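Local coordinates for 7,8-dihydro-6-hydroxymethylpterin pyrophosphokinase-dihydropteroate synthase (Plasmodium falciparum, PDB 6JWS), which probably makes the diphosphate of hydroxymethyldihydropterin from ATP and joins the pterin to 4-aminobenzoate, giving 7,8-dihydropteroate for folate synthesis, at residues L671-Y679 and T693-D704. The protein carries 1 engineered substitution. Sequence-based numbering, arbitrary orientation.
Sequences LAIASYSYY and TKSVLDVLTKID
Helices 671-679 and 693-704 run the same way and diverge, their axes 9.6 Å apart at closest approach and crossing at -39°, with L671 facing T693 at one end and Y678 reaching D704 at the other. A674 and T693 are small enough for their methyls, A674 CB and T693 CG2, to meet; the T693 hydroxyl is bonded back to the carbonyl of D689. The longer L671 packs its CD2 on the backbone N of T693 at 3.7 Å and on V696 CG2. S675 is equally compact; its OG bonds to S675 of the second subunit and lies against V696 CG1, so branched V696 offers a methyl to each neighbour.

Farther along, Y678 is a knob among L697, L700, T701 and D704. Its chi1 of 172° sends the ring slanting along the second helix towards its C-terminal end, where D704 lies. Branched L700 serves three residues: CB lies over one face of the Y678 ring, 3.9 Å from its centroid, a CH-pi contact; CD1 lies 3.6 Å from S675 CA; CD2 touches Y679 OH. L697 offers its CD2 methyl to Y678 CB. T701 OG1 lies obliquely to the ring, 3.6 Å from Y678 CE1, held by its bond to the carbonyl of L697, which also accepts from T701 N. At this more exposed end a carboxylate suits the phenol donor: Y678 OH donates to D704 OD2 at 2.6 Å, on the anti side and 24° out of the carboxylate plane. A water links Y679 OH (2.6 Å) to the carbonyl of L700.

A674 and T693 both touch I685 of the connecting strand. Helix 657-680, strand 684-687 and helix 690-704 form the last helix-strand-helix of the dihydropteroate synthase (beta/alpha)8 barrel, both helices lying in its outer layer over that strand and bordering the second subunit.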
loop_
_atom_site.group_PDB
_atom_site.type_symbol
_atom_site.label_atom_id
_atom_site.label_comp_id
_atom_site.label_asym_id
_atom_site.label_seq_id
_atom_site.Cartn_x
_atom_site.Cartn_y
_atom_site.Cartn_z
ATOM N N LEU B 671 -5.488 12.108 -5.731
ATOM C CA LEU B 671 -6.175 10.899 -5.278
ATOM C C LEU B 671 -5.168 9.765 -5.069
ATOM O O LEU B 671 -5.366 8.893 -4.219
ATOM C CB LEU B 671 -7.250 10.482 -6.286
ATOM C CG LEU B 671 -8.419 11.441 -6.491
ATOM C CD1 LEU B 671 -9.291 10.956 -7.660
ATOM C CD2 LEU B 671 -9.240 11.574 -5.223
ATOM N N ALA B 672 -4.079 9.791 -5.841
ATOM C CA ALA B 672 -2.939 8.916 -5.600
ATOM C C ALA B 672 -2.366 9.167 -4.194
ATOM O O ALA B 672 -2.027 8.222 -3.478
ATOM C CB ALA B 672 -1.898 9.139 -6.683
ATOM N N ILE B 673 -2.266 10.446 -3.786
ATOM C CA ILE B 673 -1.725 10.766 -2.468
ATOM C C ILE B 673 -2.743 10.418 -1.381
ATOM O O ILE B 673 -2.370 10.028 -0.274
ATOM C CB ILE B 673 -1.217 12.221 -2.400
ATOM C CG1 ILE B 673 -0.111 12.440 -3.442
ATOM C CG2 ILE B 673 -0.719 12.552 -0.988
ATOM C CD1 ILE B 673 0.342 13.875 -3.581
ATOM N N ALA B 674 -4.036 10.508 -1.714
ATOM C CA ALA B 674 -5.064 10.011 -0.801
ATOM C C ALA B 674 -4.845 8.527 -0.494
ATOM O O ALA B 674 -4.981 8.114 0.659
ATOM C CB ALA B 674 -6.455 10.253 -1.352
ATOM N N SER B 675 -4.490 7.744 -1.528
ATOM C CA SER B 675 -4.280 6.301 -1.388
ATOM C C SER B 675 -3.073 6.023 -0.505
ATOM O O SER B 675 -3.152 5.203 0.408
ATOM C CB SER B 675 -4.056 5.625 -2.716
ATOM O OG SER B 675 -5.172 5.861 -3.538
ATOM N N TYR B 676 -1.962 6.673 -0.870
ATOM C CA TYR B 676 -0.721 6.629 -0.119
ATOM C C TYR B 676 -1.000 6.976 1.346
ATOM O O TYR B 676 -0.573 6.255 2.243
ATOM C CB TYR B 676 0.308 7.574 -0.754
ATOM C CG TYR B 676 1.633 7.569 -0.037
ATOM C CD1 TYR B 676 2.475 6.467 -0.140
ATOM C CD2 TYR B 676 2.051 8.663 0.723
ATOM C CE1 TYR B 676 3.691 6.436 0.513
ATOM C CE2 TYR B 676 3.282 8.660 1.364
ATOM C CZ TYR B 676 4.089 7.540 1.268
ATOM O OH TYR B 676 5.296 7.494 1.891
ATOM N N SER B 677 -1.778 8.039 1.570
ATOM C CA SER B 677 -2.099 8.540 2.907
ATOM C C SER B 677 -2.895 7.512 3.695
ATOM O O SER B 677 -2.660 7.329 4.890
ATOM C CB SER B 677 -2.898 9.823 2.821
ATOM O OG SER B 677 -2.070 10.870 2.325
ATOM N N TYR B 678 -3.863 6.890 3.002
ATOM C CA TYR B 678 -4.664 5.822 3.565
ATOM C C TYR B 678 -3.762 4.685 4.054
ATOM O O TYR B 678 -3.921 4.181 5.180
ATOM C CB TYR B 678 -5.676 5.299 2.542
ATOM C CG TYR B 678 -6.381 4.069 3.057
ATOM C CD1 TYR B 678 -7.492 4.183 3.882
ATOM C CD2 TYR B 678 -5.880 2.805 2.795
ATOM C CE1 TYR B 678 -8.118 3.062 4.397
ATOM C CE2 TYR B 678 -6.485 1.674 3.309
ATOM C CZ TYR B 678 -7.608 1.807 4.107
ATOM O OH TYR B 678 -8.197 0.700 4.641
ATOM N N TYR B 679 -2.804 4.273 3.211
ATOM C CA TYR B 679 -1.937 3.164 3.606
ATOM C C TYR B 679 -0.927 3.560 4.677
ATOM O O TYR B 679 -0.481 2.701 5.432
ATOM C CB TYR B 679 -1.214 2.531 2.421
ATOM C CG TYR B 679 -2.157 1.739 1.570
ATOM C CD1 TYR B 679 -2.849 0.673 2.106
ATOM C CD2 TYR B 679 -2.372 2.067 0.246
ATOM C CE1 TYR B 679 -3.740 -0.055 1.342
ATOM C CE2 TYR B 679 -3.256 1.350 -0.535
ATOM C CZ TYR B 679 -3.942 0.286 0.019
ATOM O OH TYR B 679 -4.828 -0.423 -0.742
ATOM N N THR B 693 -12.281 11.987 -3.186
ATOM C CA THR B 693 -11.419 11.437 -2.150
ATOM C C THR B 693 -12.167 10.359 -1.362
ATOM O O THR B 693 -11.622 9.290 -1.079
ATOM C CB THR B 693 -10.881 12.568 -1.255
ATOM O OG1 THR B 693 -10.218 13.510 -2.107
ATOM C CG2 THR B 693 -9.925 12.074 -0.190
ATOM N N LYS B 694 -13.420 10.655 -0.992
ATOM C CA LYS B 694 -14.247 9.706 -0.260
ATOM C C LYS B 694 -14.455 8.419 -1.066
ATOM O O LYS B 694 -14.542 7.338 -0.479
ATOM C CB LYS B 694 -15.605 10.337 0.064
ATOM C CG LYS B 694 -16.492 9.548 1.022
ATOM C CD LYS B 694 -15.846 9.338 2.376
ATOM C CE LYS B 694 -16.807 8.888 3.457
ATOM N NZ LYS B 694 -17.518 7.647 3.074
ATOM N N SER B 695 -14.572 8.538 -2.394
ATOM C CA SER B 695 -14.814 7.373 -3.227
ATOM C C SER B 695 -13.601 6.457 -3.146
ATOM O O SER B 695 -13.756 5.236 -3.043
ATOM C CB SER B 695 -15.102 7.754 -4.658
ATOM O OG SER B 695 -16.248 8.586 -4.729
ATOM N N VAL B 696 -12.406 7.075 -3.147
ATOM C CA VAL B 696 -11.154 6.356 -3.055
ATOM C C VAL B 696 -11.047 5.677 -1.695
ATOM O O VAL B 696 -10.754 4.500 -1.613
ATOM C CB VAL B 696 -9.938 7.252 -3.379
ATOM C CG1 VAL B 696 -8.623 6.610 -2.928
ATOM C CG2 VAL B 696 -9.870 7.561 -4.876
ATOM N N LEU B 697 -11.260 6.420 -0.610
ATOM C CA LEU B 697 -11.091 5.836 0.710
ATOM C C LEU B 697 -12.114 4.713 0.935
ATOM O O LEU B 697 -11.822 3.744 1.633
ATOM C CB LEU B 697 -11.192 6.946 1.769
ATOM C CG LEU B 697 -10.148 8.075 1.690
ATOM C CD1 LEU B 697 -10.371 9.086 2.803
ATOM C CD2 LEU B 697 -8.716 7.553 1.769
ATOM N N ASP B 698 -13.317 4.846 0.360
ATOM C CA ASP B 698 -14.357 3.838 0.555
ATOM C C ASP B 698 -13.931 2.495 -0.032
ATOM O O ASP B 698 -14.155 1.469 0.591
ATOM C CB ASP B 698 -15.705 4.264 -0.030
ATOM C CG ASP B 698 -16.482 5.233 0.862
ATOM O OD1 ASP B 698 -16.049 5.450 2.021
ATOM O OD2 ASP B 698 -17.529 5.768 0.393
ATOM N N VAL B 699 -13.319 2.517 -1.222
ATOM C CA VAL B 699 -12.894 1.317 -1.918
ATOM C C VAL B 699 -11.673 0.724 -1.217
ATOM O O VAL B 699 -11.588 -0.493 -1.087
ATOM C CB VAL B 699 -12.570 1.629 -3.390
ATOM C CG1 VAL B 699 -11.855 0.476 -4.090
ATOM C CG2 VAL B 699 -13.801 2.069 -4.158
ATOM N N LEU B 700 -10.717 1.570 -0.786
ATOM C CA LEU B 700 -9.549 1.032 -0.094
ATOM C C LEU B 700 -9.968 0.376 1.228
ATOM O O LEU B 700 -9.467 -0.694 1.569
ATOM C CB LEU B 700 -8.458 2.094 0.071
ATOM C CG LEU B 700 -7.910 2.698 -1.234
ATOM C CD1 LEU B 700 -6.852 3.755 -0.968
ATOM C CD2 LEU B 700 -7.321 1.629 -2.151
ATOM N N THR B 701 -10.922 0.999 1.933
ATOM C CA THR B 701 -11.452 0.464 3.179
ATOM C C THR B 701 -12.117 -0.899 2.948
ATOM O O THR B 701 -11.957 -1.813 3.767
ATOM C CB THR B 701 -12.393 1.466 3.875
ATOM O OG1 THR B 701 -11.675 2.679 4.144
ATOM C CG2 THR B 701 -12.893 0.943 5.203
ATOM N N LYS B 702 -12.865 -1.031 1.838
ATOM C CA LYS B 702 -13.571 -2.264 1.534
ATOM C C LYS B 702 -12.577 -3.381 1.231
ATOM O O LYS B 702 -12.763 -4.501 1.691
ATOM C CB LYS B 702 -14.540 -2.117 0.359
ATOM C CG LYS B 702 -16.001 -2.140 0.765
ATOM C CD LYS B 702 -16.579 -3.526 0.921
ATOM C CE LYS B 702 -18.033 -3.476 1.363
ATOM N NZ LYS B 702 -18.536 -4.801 1.797
ATOM N N ILE B 703 -11.550 -3.073 0.432
ATOM C CA ILE B 703 -10.557 -4.078 0.116
ATOM C C ILE B 703 -9.867 -4.551 1.400
ATOM O O ILE B 703 -9.535 -5.734 1.512
ATOM C CB ILE B 703 -9.572 -3.562 -0.947
ATOM C CG1 ILE B 703 -10.285 -3.284 -2.272
ATOM C CG2 ILE B 703 -8.401 -4.526 -1.106
ATOM C CD1 ILE B 703 -9.406 -2.626 -3.320
ATOM N N ASP B 704 -9.715 -3.646 2.383
ATOM C CA ASP B 704 -8.989 -3.950 3.609
ATOM C C ASP B 704 -9.828 -4.718 4.625
ATOM O O ASP B 704 -9.265 -5.270 5.565
ATOM C CB ASP B 704 -8.498 -2.683 4.307
ATOM C CG ASP B 704 -7.013 -2.430 4.153
ATOM O OD1 ASP B 704 -6.311 -3.313 3.615
ATOM O OD2 ASP B 704 -6.570 -1.351 4.580
HETATM O O HOH W 1 -6.855 -1.471 0.447
#